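Cupin domain-containing protein (Rhodopseudomonas palustris, PDB 3LAG) is of unknown function but folds as a small cupin barrel that binds a nickel ion through histidines and also binds calcium. Local coordinates at residues E21-P26 and T84-F89; H33-D38 and A73-D78; D38-P43 and L90-K95; M49-P54 and H77-E82. All coordinates share one frame; numbering follows the deposited sequence. Where two conformers were deposited one is given.

Contact 1: residues E21-P26 and T84-F89; sequences EWRLPP and TAEIVF
Trp22 lies across from Phe89 on two antiparallel strands of the cupin beta-barrel, and its CB sits over one face of the phenyl ring, a CH-pi contact 3.7 Å from the Phe89 ring centroid. The five-membered ring of Trp22 is turned only 22° from the Phe89 plane but is slid aside, so the two rings barely overlap. Phe89 reaches this place because its CG stands between the backbone N and the carbonyl carbon (chi1 58°), which swings the ring over the neighbouring strand. Leu24 packs on the same side, its CB 4.1 Å from Ile87 CB. On the other face of the sheet, Arg23 runs alongside Val88, whose CG1 lies over one face of the guanidinium. In the backbone ladder between the strands, Trp22 and Phe89 exchange two hydrogen bonds, as do Leu24 and Ile87. Strand 4-13 flanks Trp22, with Ala6 and Ser8 touching its side chain. Arg23 also joins a salt-bridge network: in the Glu21 conformer given, NE makes a bent bond to Glu21 OE2 on its own strand, while NH1 bonds Glu86 OE2 at 2.9 Å. That OE2 lies in the guanidinium plane, whereas NH1 stands 40° out of the Glu86 carboxylate plane.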
loop_
_atom_site.group_PDB
_atom_site.type_symbol
_atom_site.label_atom_id
_atom_site.label_comp_id
_atom_site.label_asym_id
_atom_site.label_seq_id
_atom_site.Cartn_x
_atom_site.Cartn_y
_atom_site.Cartn_z
ATOM N N GLU B 21 5.644 2.847 6.885
ATOM C CA GLU B 21 6.522 3.198 5.781
ATOM C C GLU B 21 7.968 2.946 6.183
ATOM O O GLU B 21 8.446 3.490 7.182
ATOM C CB GLU B 21 6.341 4.669 5.414
ATOM C CG GLU B 21 7.242 5.142 4.297
ATOM C CD GLU B 21 7.043 6.614 4.008
ATOM O OE1 GLU B 21 6.306 7.274 4.774
ATOM O OE2 GLU B 21 7.608 7.112 3.015
ATOM N N TRP B 22 8.657 2.119 5.398
ATOM C CA TRP B 22 10.068 1.822 5.615
ATOM C C TRP B 22 10.916 2.514 4.565
ATOM O O TRP B 22 10.632 2.429 3.373
ATOM C CB TRP B 22 10.324 0.306 5.574
ATOM C CG TRP B 22 9.802 -0.386 6.791
ATOM C CD1 TRP B 22 8.585 -0.995 6.944
ATOM C CD2 TRP B 22 10.471 -0.513 8.049
ATOM N NE1 TRP B 22 8.459 -1.498 8.220
ATOM C CE2 TRP B 22 9.608 -1.223 8.914
ATOM C CE3 TRP B 22 11.722 -0.103 8.525
ATOM C CZ2 TRP B 22 9.953 -1.521 10.231
ATOM C CZ3 TRP B 22 12.066 -0.406 9.836
ATOM C CH2 TRP B 22 11.184 -1.110 10.672
ATOM N N ARG B 23 11.951 3.209 5.024
ATOM C CA ARG B 23 12.920 3.839 4.135
ATOM C C ARG B 23 14.300 3.358 4.522
ATOM O O ARG B 23 14.742 3.545 5.659
ATOM C CB ARG B 23 12.840 5.363 4.236
ATOM C CG ARG B 23 11.596 5.920 3.603
ATOM C CD ARG B 23 11.528 7.439 3.698
ATOM N NE ARG B 23 10.428 7.954 2.893
ATOM C CZ ARG B 23 10.533 8.318 1.620
ATOM N NH1 ARG B 23 11.697 8.248 0.985
ATOM N NH2 ARG B 23 9.469 8.771 0.980
ATOM N N LEU B 24 14.976 2.721 3.576
ATOM C CA LEU B 24 16.312 2.194 3.816
ATOM C C LEU B 24 17.324 2.912 2.946
ATOM O O LEU B 24 17.402 2.677 1.736
ATOM C CB LEU B 24 16.375 0.690 3.551
ATOM C CG LEU B 24 16.000 -0.209 4.726
ATOM C CD1 LEU B 24 14.516 -0.146 5.016
ATOM C CD2 LEU B 24 16.433 -1.631 4.422
ATOM N N PRO B 25 18.116 3.796 3.563
ATOM C CA PRO B 25 19.223 4.422 2.831
ATOM C C PRO B 25 20.245 3.369 2.382
ATOM O O PRO B 25 20.302 2.277 2.932
ATOM C CB PRO B 25 19.863 5.325 3.890
ATOM C CG PRO B 25 18.780 5.598 4.868
ATOM C CD PRO B 25 17.984 4.330 4.931
ATOM N N PRO B 26 21.076 3.697 1.391
ATOM C CA PRO B 26 22.184 2.791 1.061
ATOM C C PRO B 26 23.015 2.488 2.308
ATOM O O PRO B 26 23.307 3.395 3.088
ATOM C CB PRO B 26 22.997 3.589 0.039
ATOM C CG PRO B 26 21.956 4.484 -0.614
ATOM C CD PRO B 26 21.013 4.862 0.494
ATOM N N THR B 84 22.691 1.157 -4.378
ATOM C CA THR B 84 23.032 2.576 -4.356
ATOM C C THR B 84 21.814 3.484 -4.227
ATOM O O THR B 84 21.964 4.696 -4.092
ATOM C CB THR B 84 23.806 2.989 -5.621
ATOM O OG1 THR B 84 22.918 2.982 -6.747
ATOM C CG2 THR B 84 24.953 2.029 -5.873
ATOM N N ALA B 85 20.620 2.892 -4.267
ATOM C CA ALA B 85 19.362 3.641 -4.271
ATOM C C ALA B 85 18.578 3.415 -2.983
ATOM O O ALA B 85 18.540 2.305 -2.457
ATOM C CB ALA B 85 18.518 3.229 -5.460
ATOM N N GLU B 86 17.943 4.468 -2.484
ATOM C CA GLU B 86 17.057 4.332 -1.341
ATOM C C GLU B 86 15.978 3.304 -1.660
ATOM O O GLU B 86 15.417 3.295 -2.758
ATOM C CB GLU B 86 16.405 5.677 -1.009
ATOM C CG GLU B 86 15.585 5.655 0.284
ATOM C CD GLU B 86 14.805 6.943 0.531
ATOM O OE1 GLU B 86 14.641 7.734 -0.422
ATOM O OE2 GLU B 86 14.343 7.166 1.676
ATOM N N ILE B 87 15.706 2.423 -0.702
ATOM C CA ILE B 87 14.623 1.456 -0.814
ATOM C C ILE B 87 13.438 1.968 -0.005
ATOM O O ILE B 87 13.618 2.430 1.119
ATOM C CB ILE B 87 15.088 0.075 -0.291
ATOM C CG1 ILE B 87 16.044 -0.567 -1.304
ATOM C CG2 ILE B 87 13.893 -0.821 0.014
ATOM C CD1 ILE B 87 16.692 -1.844 -0.798
ATOM N N VAL B 88 12.237 1.917 -0.580
ATOM C CA VAL B 88 11.045 2.412 0.097
ATOM C C VAL B 88 9.889 1.462 -0.134
ATOM O O VAL B 88 9.581 1.094 -1.261
ATOM C CB VAL B 88 10.632 3.801 -0.411
ATOM C CG1 VAL B 88 9.489 4.343 0.439
ATOM C CG2 VAL B 88 11.827 4.760 -0.396
ATOM N N PHE B 89 9.248 1.053 0.954
ATOM C CA PHE B 89 8.072 0.207 0.859
ATOM C C PHE B 89 7.186 0.432 2.065
ATOM O O PHE B 89 7.659 0.851 3.124
ATOM C CB PHE B 89 8.440 -1.280 0.738
ATOM C CG PHE B 89 9.259 -1.804 1.881
ATOM C CD1 PHE B 89 8.661 -2.441 2.959
ATOM C CD2 PHE B 89 10.641 -1.711 1.854
ATOM C CE1 PHE B 89 9.426 -2.937 4.006
ATOM C CE2 PHE B 89 11.409 -2.208 2.902
ATOM C CZ PHE B 89 10.794 -2.823 3.974
#

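Contact 2: residues H33-D38 and A73-D78; sequences HTHGMD and AGVQHD. With NI (nickel (II) ion), chain F; CA (calcium ion), chain D.
The metal site of the cupin fold lies here: His33 and His35, two residues apart on one segment, and His77 on the other turn their NE2 atoms to one nickel ion, each at 2.1 Å. Water 3 adds a more distant ligand, 2.4 Å from the nickel. The His77 ring meets those of His33 and His35 obliquely, at 72° and 86°, and the His35 ring stacks on Tyr39. Strand pairing puts His33 and His77 on one face; with CG between backbone N and carbonyl carbon in both, each ring is carried across towards the other strand and the nickel. ND1 of His33 is held by Gly31 O. The carbonyl O of His77 lies over one face of the His33 ring, and Val75 CG1 over one face of the His77 ring. Backbone bonds pair His33 with His77, then continue from His35 N to Val75 O and from Gly74 N to His35 O. At the far end Asp38 OD1 takes the Ala73 N-H through its anti lone pair at 2.8 Å, leaving OD2 to bind calcium, with Asp15 and Glu16 of the second subunit. The pair joins strands 28-34 and 76-80, with strand 47-52 packed against His77 and Asp78.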
loop_
_atom_site.group_PDB
_atom_site.type_symbol
_atom_site.label_atom_id
_atom_site.label_comp_id
_atom_site.label_asym_id
_atom_site.label_seq_id
_atom_site.Cartn_x
_atom_site.Cartn_y
_atom_site.Cartn_z
ATOM N N HIS B 33 14.528 -9.292 12.805
ATOM C CA HIS B 33 13.279 -9.184 13.526
ATOM C C HIS B 33 12.406 -10.344 13.101
ATOM O O HIS B 33 12.667 -10.987 12.086
ATOM C CB HIS B 33 12.599 -7.841 13.234
ATOM C CG HIS B 33 12.365 -7.591 11.778
ATOM N ND1 HIS B 33 13.325 -7.050 10.950
ATOM C CD2 HIS B 33 11.286 -7.830 10.997
ATOM C CE1 HIS B 33 12.843 -6.951 9.726
ATOM N NE2 HIS B 33 11.609 -7.415 9.728
ATOM N N THR B 34 11.382 -10.616 13.891
ATOM C CA THR B 34 10.400 -11.617 13.527
ATOM C C THR B 34 9.059 -10.944 13.305
ATOM O O THR B 34 8.776 -9.876 13.845
ATOM C CB THR B 34 10.263 -12.706 14.599
ATOM O OG1 THR B 34 9.628 -12.158 15.762
ATOM C CG2 THR B 34 11.634 -13.253 14.970
ATOM N N HIS B 35 8.244 -11.591 12.486
ATOM C CA HIS B 35 6.925 -11.102 12.142
ATOM C C HIS B 35 5.870 -11.891 12.875
ATOM O O HIS B 35 5.756 -13.102 12.690
ATOM C CB HIS B 35 6.750 -11.181 10.638
ATOM C CG HIS B 35 7.418 -10.057 9.931
ATOM N ND1 HIS B 35 6.811 -8.831 9.778
ATOM C CD2 HIS B 35 8.649 -9.941 9.386
ATOM C CE1 HIS B 35 7.628 -8.012 9.146
ATOM N NE2 HIS B 35 8.755 -8.657 8.904
ATOM N N GLY B 36 5.100 -11.208 13.712
ATOM C CA GLY B 36 4.043 -11.865 14.450
ATOM C C GLY B 36 2.679 -11.730 13.808
ATOM O O GLY B 36 1.710 -12.288 14.322
HETATM N N MSE B 37 2.615 -10.995 12.692
HETATM C CA MSE B 37 1.367 -10.750 11.977
HETATM C C MSE B 37 1.560 -11.016 10.493
HETATM O O MSE B 37 2.600 -10.673 9.926
HETATM C CB MSE B 37 0.903 -9.301 12.170
HETATM C CG MSE B 37 0.412 -8.977 13.565
HETATM SE SE MSE B 37 0.010 -7.133 13.788
HETATM C CE MSE B 37 1.798 -6.521 14.242
ATOM N N ASP B 38 0.559 -11.631 9.865
ATOM C CA ASP B 38 0.512 -11.679 8.409
ATOM C C ASP B 38 0.574 -10.251 7.892
ATOM O O ASP B 38 0.090 -9.313 8.545
ATOM C CB ASP B 38 -0.787 -12.316 7.921
ATOM C CG ASP B 38 -0.898 -13.790 8.273
ATOM O OD1 ASP B 38 0.090 -14.442 8.681
ATOM O OD2 ASP B 38 -2.005 -14.307 8.113
ATOM N N ALA B 73 2.895 -14.483 9.064
ATOM C CA ALA B 73 3.513 -14.488 10.377
ATOM C C ALA B 73 4.485 -15.659 10.431
ATOM O O ALA B 73 4.177 -16.756 9.959
ATOM C CB ALA B 73 2.456 -14.627 11.461
ATOM N N GLY B 74 5.660 -15.419 11.000
ATOM C CA GLY B 74 6.657 -16.457 11.146
ATOM C C GLY B 74 7.907 -16.088 10.383
ATOM O O GLY B 74 8.965 -16.644 10.620
ATOM N N VAL B 75 7.795 -15.155 9.444
ATOM C CA VAL B 75 8.983 -14.680 8.750
ATOM C C VAL B 75 9.965 -14.115 9.766
ATOM O O VAL B 75 9.577 -13.352 10.651
ATOM C CB VAL B 75 8.634 -13.605 7.694
ATOM C CG1 VAL B 75 9.890 -12.888 7.196
ATOM C CG2 VAL B 75 7.879 -14.238 6.531
ATOM N N GLN B 76 11.229 -14.514 9.633
ATOM C CA GLN B 76 12.322 -14.033 10.479
ATOM C C GLN B 76 13.442 -13.602 9.557
ATOM O O GLN B 76 13.949 -14.405 8.773
ATOM C CB GLN B 76 12.862 -15.147 11.390
ATOM C CG GLN B 76 11.851 -15.805 12.299
ATOM C CD GLN B 76 12.503 -16.791 13.260
ATOM O OE1 GLN B 76 12.321 -16.705 14.474
ATOM N NE2 GLN B 76 13.275 -17.727 12.718
ATOM N N HIS B 77 13.849 -12.341 9.634
ATOM C CA HIS B 77 14.857 -11.862 8.700
ATOM C C HIS B 77 15.479 -10.546 9.147
ATOM O O HIS B 77 14.914 -9.829 9.980
ATOM C CB HIS B 77 14.287 -11.754 7.259
ATOM C CG HIS B 77 13.142 -10.793 7.107
ATOM N ND1 HIS B 77 12.356 -10.757 5.973
ATOM C CD2 HIS B 77 12.650 -9.837 7.931
ATOM C CE1 HIS B 77 11.434 -9.822 6.105
ATOM N NE2 HIS B 77 11.597 -9.240 7.277
ATOM N N ASP B 78 16.637 -10.242 8.573
ATOM C CA ASP B 78 17.160 -8.875 8.565
ATOM C C ASP B 78 17.017 -8.390 7.134
ATOM O O ASP B 78 17.270 -9.149 6.209
ATOM C CB ASP B 78 18.638 -8.875 8.960
ATOM C CG ASP B 78 19.239 -7.477 9.055
ATOM O OD1 ASP B 78 18.494 -6.476 9.151
ATOM O OD2 ASP B 78 20.486 -7.415 9.081
HETATM NI NI NI F . 10.412 -7.652 8.045
HETATM CA CA CA D . -3.986 -15.585 8.580
HETATM O O HOH W 1 -2.643 -17.602 8.740
HETATM O O HOH W 2 -2.819 -15.877 6.241
HETATM O O HOH W 3 9.437 -5.611 8.682
#

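Contact 3: residues D38-P43 and L90-K95; sequences DYVVVP and LEIELK. With CA (calcium ion), chain D.
The Tyr39 ring is met obliquely by the side chain of Glu91, whose CG comes within 3.5 Å of Tyr39 CD1, with ring and carboxylate planes 53° apart. The Tyr39 ring also stacks with that of His35, a nickel ligand, so this face of a central strand pair of the cupin barrel borders the metal site; the Glu91 side chain is about 4 Å from the nickel. Tyr39 CG lies between backbone N and carbonyl carbon (chi1 65°), a rotation that brings the ring, projecting from the sheet, against Glu91 CG. Glu91 OE1 approaches Tyr39 CE1 to 3.6 Å, and Val41 CG2 lies farther along at 4.1 Å from that same oxygen. A formic acid molecule, probably from crystallisation, lies near the Glu91 side chain.

On the opposite face the packing is mainly aliphatic. Val40 and Ile92 face each other through their CB atoms, 4.2 Å apart, as do Val42 and Leu90. Separately, Leu94 CD2 lies beside Asp38 O, 3.5 Å away. Five backbone hydrogen bonds carry the ladder from Leu94 N to Asp38 O down to Leu90 N and Val42 O. These strands run antiparallel at 166°. Strand 87-94 has strand 17-24 on its other side, and strand 39-43 has strand 69-71; the aliphatic face meets the second subunit, whose Val17 packs on Val40 and whose Met44 packs on Val42.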
loop_
_atom_site.group_PDB
_atom_site.type_symbol
_atom_site.label_atom_id
_atom_site.label_comp_id
_atom_site.label_asym_id
_atom_site.label_seq_id
_atom_site.Cartn_x
_atom_site.Cartn_y
_atom_site.Cartn_z
ATOM N N ASP B 38 0.559 -11.631 9.865
ATOM C CA ASP B 38 0.512 -11.679 8.409
ATOM C C ASP B 38 0.574 -10.251 7.892
ATOM O O ASP B 38 0.090 -9.313 8.545
ATOM C CB ASP B 38 -0.787 -12.316 7.921
ATOM C CG ASP B 38 -0.898 -13.790 8.273
ATOM O OD1 ASP B 38 0.090 -14.442 8.681
ATOM O OD2 ASP B 38 -2.005 -14.307 8.113
ATOM N N TYR B 39 1.149 -10.081 6.711
ATOM C CA TYR B 39 1.326 -8.742 6.188
ATOM C C TYR B 39 1.376 -8.688 4.675
ATOM O O TYR B 39 1.417 -9.721 3.991
ATOM C CB TYR B 39 2.544 -8.048 6.815
ATOM C CG TYR B 39 3.892 -8.656 6.522
ATOM C CD1 TYR B 39 4.727 -8.108 5.552
ATOM C CD2 TYR B 39 4.352 -9.754 7.233
ATOM C CE1 TYR B 39 5.967 -8.637 5.297
ATOM C CE2 TYR B 39 5.598 -10.294 6.982
ATOM C CZ TYR B 39 6.395 -9.734 6.013
ATOM O OH TYR B 39 7.641 -10.266 5.774
ATOM N N VAL B 40 1.332 -7.461 4.177
ATOM C CA VAL B 40 1.435 -7.153 2.766
ATOM C C VAL B 40 2.543 -6.123 2.602
ATOM O O VAL B 40 2.646 -5.177 3.388
ATOM C CB VAL B 40 0.109 -6.553 2.239
ATOM C CG1 VAL B 40 0.246 -6.032 0.796
ATOM C CG2 VAL B 40 -1.029 -7.562 2.354
ATOM N N VAL B 41 3.380 -6.331 1.595
ATOM C CA VAL B 41 4.400 -5.365 1.221
ATOM C C VAL B 41 3.949 -4.639 -0.035
ATOM O O VAL B 41 3.549 -5.272 -1.018
ATOM C CB VAL B 41 5.743 -6.074 0.932
ATOM C CG1 VAL B 41 6.811 -5.081 0.482
ATOM C CG2 VAL B 41 6.197 -6.855 2.158
ATOM N N VAL B 42 4.018 -3.311 0.004
ATOM C CA VAL B 42 3.755 -2.488 -1.174
ATOM C C VAL B 42 5.014 -1.711 -1.494
ATOM O O VAL B 42 5.324 -0.714 -0.827
ATOM C CB VAL B 42 2.594 -1.499 -0.958
ATOM C CG1 VAL B 42 2.339 -0.717 -2.239
ATOM C CG2 VAL B 42 1.336 -2.246 -0.526
ATOM N N PRO B 43 5.768 -2.167 -2.506
ATOM C CA PRO B 43 6.951 -1.396 -2.877
ATOM C C PRO B 43 6.550 -0.073 -3.496
ATOM O O PRO B 43 5.651 -0.003 -4.344
ATOM C CB PRO B 43 7.630 -2.287 -3.925
ATOM C CG PRO B 43 7.099 -3.679 -3.642
ATOM C CD PRO B 43 5.669 -3.428 -3.256
ATOM N N LEU B 90 5.899 0.172 1.886
ATOM C CA LEU B 90 4.961 0.135 2.992
ATOM C C LEU B 90 4.724 -1.313 3.378
ATOM O O LEU B 90 4.681 -2.209 2.533
ATOM C CB LEU B 90 3.637 0.833 2.638
ATOM C CG LEU B 90 3.596 2.352 2.867
ATOM C CD1 LEU B 90 4.692 3.095 2.131
ATOM C CD2 LEU B 90 2.225 2.908 2.493
ATOM N N GLU B 91 4.613 -1.538 4.675
ATOM C CA GLU B 91 4.267 -2.837 5.195
ATOM C C GLU B 91 2.961 -2.713 5.956
ATOM O O GLU B 91 2.823 -1.886 6.864
ATOM C CB GLU B 91 5.360 -3.305 6.120
ATOM C CG GLU B 91 5.554 -4.782 6.077
ATOM C CD GLU B 91 6.918 -5.173 6.552
ATOM O OE1 GLU B 91 7.755 -5.573 5.712
ATOM O OE2 GLU B 91 7.144 -5.057 7.768
ATOM N N ILE B 92 2.010 -3.554 5.577
ATOM C CA ILE B 92 0.664 -3.508 6.119
ATOM C C ILE B 92 0.431 -4.792 6.911
ATOM O O ILE B 92 0.355 -5.875 6.335
ATOM C CB ILE B 92 -0.383 -3.355 4.989
ATOM C CG1 ILE B 92 -0.107 -2.087 4.165
ATOM C CG2 ILE B 92 -1.788 -3.313 5.562
ATOM C CD1 ILE B 92 0.747 -2.302 2.932
ATOM N N GLU B 93 0.362 -4.664 8.232
ATOM C CA GLU B 93 0.245 -5.804 9.129
ATOM C C GLU B 93 -1.182 -5.906 9.636
ATOM O O GLU B 93 -1.782 -4.908 10.029
ATOM C CB GLU B 93 1.195 -5.637 10.311
ATOM C CG GLU B 93 2.657 -5.636 9.939
ATOM C CD GLU B 93 3.528 -5.376 11.141
ATOM O OE1 GLU B 93 3.652 -4.194 11.535
ATOM O OE2 GLU B 93 4.078 -6.347 11.700
ATOM N N LEU B 94 -1.726 -7.127 9.630
ATOM C CA LEU B 94 -3.110 -7.355 10.063
ATOM C C LEU B 94 -3.160 -7.828 11.515
ATOM O O LEU B 94 -2.395 -8.722 11.916
ATOM C CB LEU B 94 -3.821 -8.377 9.168
ATOM C CG LEU B 94 -4.017 -7.969 7.707
ATOM C CD1 LEU B 94 -4.431 -6.498 7.624
ATOM C CD2 LEU B 94 -2.752 -8.227 6.875
ATOM N N LYS B 95 -4.061 -7.237 12.297
ATOM C CA LYS B 95 -4.210 -7.592 13.706
ATOM C C LYS B 95 -5.317 -8.608 13.885
ATOM O O LYS B 95 -6.178 -8.736 13.035
ATOM C CB LYS B 95 -4.514 -6.355 14.537
ATOM C CG LYS B 95 -3.457 -5.306 14.344
ATOM C CD LYS B 95 -3.609 -4.194 15.319
ATOM C CE LYS B 95 -2.519 -3.184 15.090
ATOM N NZ LYS B 95 -2.674 -2.089 16.051
HETATM CA CA CA D . -3.986 -15.585 8.580
HETATM O O HOH W 1 -2.643 -17.602 8.740
HETATM O O HOH W 2 -2.819 -15.877 6.241
#

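Contact 4: residues M49-P54 and H77-E82; sequences MTIVAP and HDVRNE. With NI (nickel (II) ion), chain F.
Strands 49-52 and 77-80 run antiparallel at 156°, their axes 4.6 Å apart at closest approach, with paired backbone bonds joining Thr50 to Arg80 and Val52 to Asp78, the Val52 N to Asp78 O bond being almost straight at 178°. Side chains alternate between the two faces of this cupin sheet.

On one face Met49, a selenomethionine, sets its SE 3.4 Å from Val79 CG1; its CG comes still nearer to the same methyl, an unusually short and doubtful approach. With CG anti to the backbone N (chi1 -172°), Met49 extends along this face to reach Val79. The other Val79 branch, CG2, lies over the centre of the His77 ring, and Ile51 CG2 comes to that residue obliquely, 3.8 Å from His77 CB. The nickel-bound imidazole is thus bordered by aliphatic groups.

The other face mixes Thr50 and Val52 with a charged cluster. Arg80 crosses Val52, its CD 3.7 Å from Val52 CG2, then bends at its third torsion so that two carboxylates meet the guanidinium at its edge and in its plane: NH2 bonds Asp78 OD2 at 3.0 Å on the syn side, and NE bonds Glu82 OE2 at 3.2 Å. Nearby, water 4 links Thr50 OG1 to Glu82 N. Strand 58-63 flanks strand 47-52, with Leu60 against Thr50 and Arg58 against Val52, while strand 28-34 borders strand 76-80 on its other side.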
loop_
_atom_site.group_PDB
_atom_site.type_symbol
_atom_site.label_atom_id
_atom_site.label_comp_id
_atom_site.label_asym_id
_atom_site.label_seq_id
_atom_site.Cartn_x
_atom_site.Cartn_y
_atom_site.Cartn_z
HETATM N N MSE B 49 16.400 -5.498 -2.603
HETATM C CA MSE B 49 16.427 -5.521 -1.141
HETATM C C MSE B 49 17.095 -6.784 -0.613
HETATM O O MSE B 49 16.610 -7.893 -0.856
HETATM C CB MSE B 49 14.978 -5.432 -0.624
HETATM C CG MSE B 49 14.821 -5.255 0.876
HETATM SE SE MSE B 49 12.947 -5.149 1.410
HETATM C CE MSE B 49 12.537 -7.038 1.119
ATOM N N THR B 50 18.193 -6.620 0.121
ATOM C CA THR B 50 18.892 -7.763 0.681
ATOM C C THR B 50 18.112 -8.332 1.867
ATOM O O THR B 50 17.722 -7.603 2.784
ATOM C CB THR B 50 20.311 -7.370 1.095
ATOM O OG1 THR B 50 21.035 -6.954 -0.072
ATOM C CG2 THR B 50 21.029 -8.538 1.744
ATOM N N ILE B 51 17.866 -9.641 1.827
ATOM C CA ILE B 51 17.207 -10.337 2.920
ATOM C C ILE B 51 18.196 -11.330 3.498
ATOM O O ILE B 51 18.738 -12.165 2.763
ATOM C CB ILE B 51 15.965 -11.116 2.437
ATOM C CG1 ILE B 51 14.991 -10.162 1.734
ATOM C CG2 ILE B 51 15.310 -11.840 3.610
ATOM C CD1 ILE B 51 13.716 -10.818 1.234
ATOM N N VAL B 52 18.463 -11.221 4.798
ATOM C CA VAL B 52 19.374 -12.138 5.471
ATOM C C VAL B 52 18.552 -13.121 6.287
ATOM O O VAL B 52 17.802 -12.733 7.193
ATOM C CB VAL B 52 20.361 -11.419 6.398
ATOM C CG1 VAL B 52 21.419 -12.412 6.913
ATOM C CG2 VAL B 52 21.012 -10.238 5.683
ATOM N N ALA B 53 18.656 -14.394 5.914
ATOM C CA ALA B 53 17.918 -15.457 6.575
ATOM C C ALA B 53 18.581 -15.769 7.911
ATOM O O ALA B 53 19.719 -15.365 8.148
ATOM C CB ALA B 53 17.890 -16.699 5.687
ATOM N N PRO B 54 17.871 -16.486 8.797
ATOM C CA PRO B 54 18.485 -16.822 10.088
ATOM C C PRO B 54 19.827 -17.554 9.956
ATOM O O PRO B 54 20.653 -17.424 10.857
ATOM C CB PRO B 54 17.434 -17.719 10.752
ATOM C CG PRO B 54 16.141 -17.289 10.146
ATOM C CD PRO B 54 16.464 -16.918 8.721
ATOM N N HIS B 77 13.849 -12.341 9.634
ATOM C CA HIS B 77 14.857 -11.862 8.700
ATOM C C HIS B 77 15.479 -10.546 9.147
ATOM O O HIS B 77 14.914 -9.829 9.980
ATOM C CB HIS B 77 14.287 -11.754 7.259
ATOM C CG HIS B 77 13.142 -10.793 7.107
ATOM N ND1 HIS B 77 12.356 -10.757 5.973
ATOM C CD2 HIS B 77 12.650 -9.837 7.931
ATOM C CE1 HIS B 77 11.434 -9.822 6.105
ATOM N NE2 HIS B 77 11.597 -9.240 7.277
ATOM N N ASP B 78 16.637 -10.242 8.573
ATOM C CA ASP B 78 17.160 -8.875 8.565
ATOM C C ASP B 78 17.017 -8.390 7.134
ATOM O O ASP B 78 17.270 -9.149 6.209
ATOM C CB ASP B 78 18.638 -8.875 8.960
ATOM C CG ASP B 78 19.239 -7.477 9.055
ATOM O OD1 ASP B 78 18.494 -6.476 9.151
ATOM O OD2 ASP B 78 20.486 -7.415 9.081
ATOM N N VAL B 79 16.601 -7.148 6.942
ATOM C CA VAL B 79 16.494 -6.601 5.604
ATOM C C VAL B 79 17.471 -5.440 5.485
ATOM O O VAL B 79 17.547 -4.584 6.365
ATOM C CB VAL B 79 15.055 -6.194 5.307
ATOM C CG1 VAL B 79 14.989 -5.272 4.113
ATOM C CG2 VAL B 79 14.210 -7.459 5.108
ATOM N N ARG B 80 18.238 -5.444 4.403
ATOM C CA ARG B 80 19.311 -4.481 4.231
ATOM C C ARG B 80 19.305 -3.866 2.854
ATOM O O ARG B 80 18.760 -4.434 1.906
ATOM C CB ARG B 80 20.656 -5.164 4.438
ATOM C CG ARG B 80 20.706 -5.992 5.703
ATOM C CD ARG B 80 22.053 -6.650 5.885
ATOM N NE ARG B 80 23.119 -5.698 6.170
ATOM C CZ ARG B 80 23.519 -5.353 7.393
ATOM N NH1 ARG B 80 24.512 -4.487 7.550
ATOM N NH2 ARG B 80 22.932 -5.867 8.462
ATOM N N ASN B 81 19.944 -2.709 2.743
ATOM C CA ASN B 81 20.132 -2.079 1.455
ATOM C C ASN B 81 21.608 -2.032 1.080
ATOM O O ASN B 81 22.368 -1.212 1.611
ATOM C CB ASN B 81 19.530 -0.682 1.457
ATOM C CG ASN B 81 19.526 -0.059 0.085
ATOM O OD1 ASN B 81 19.990 -0.662 -0.892
ATOM N ND2 ASN B 81 18.987 1.151 -0.003
ATOM N N GLU B 82 22.007 -2.935 0.185
ATOM C CA GLU B 82 23.378 -2.964 -0.313
ATOM C C GLU B 82 23.467 -2.339 -1.705
ATOM O O GLU B 82 24.499 -2.432 -2.373
ATOM C CB GLU B 82 23.926 -4.394 -0.332
ATOM C CG GLU B 82 23.765 -5.155 0.987
ATOM C CD GLU B 82 24.552 -4.564 2.139
ATOM O OE1 GLU B 82 25.432 -3.714 1.892
ATOM O OE2 GLU B 82 24.294 -4.954 3.301
HETATM NI NI NI F . 10.412 -7.652 8.045
HETATM O O HOH W 4 20.504 -4.598 -1.550
HETATM O O HOH W 3 9.437 -5.611 8.682
#

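All four contacts are antiparallel pairings within one cupin sheet. Contact 3 is the buried one, its aliphatic face turned to the second subunit; contact 2 is a surface contact; contacts 1 and 4 are partly buried. Strand 87-94 serves contacts 1 and 3 in succession, and strand 76-80 serves contacts 2 and 4, which share His77 and Asp78. Contacts 2 and 3 share Asp38 and its calcium. Salt-bridge networks mark the charged faces of contacts 1 and 4, whereas contact 2 turns three histidines and one Asp38 oxygen to metals. Asn81 joins contacts 1 and 4, its ND2 probably hydrogen-bonded to Leu24 O.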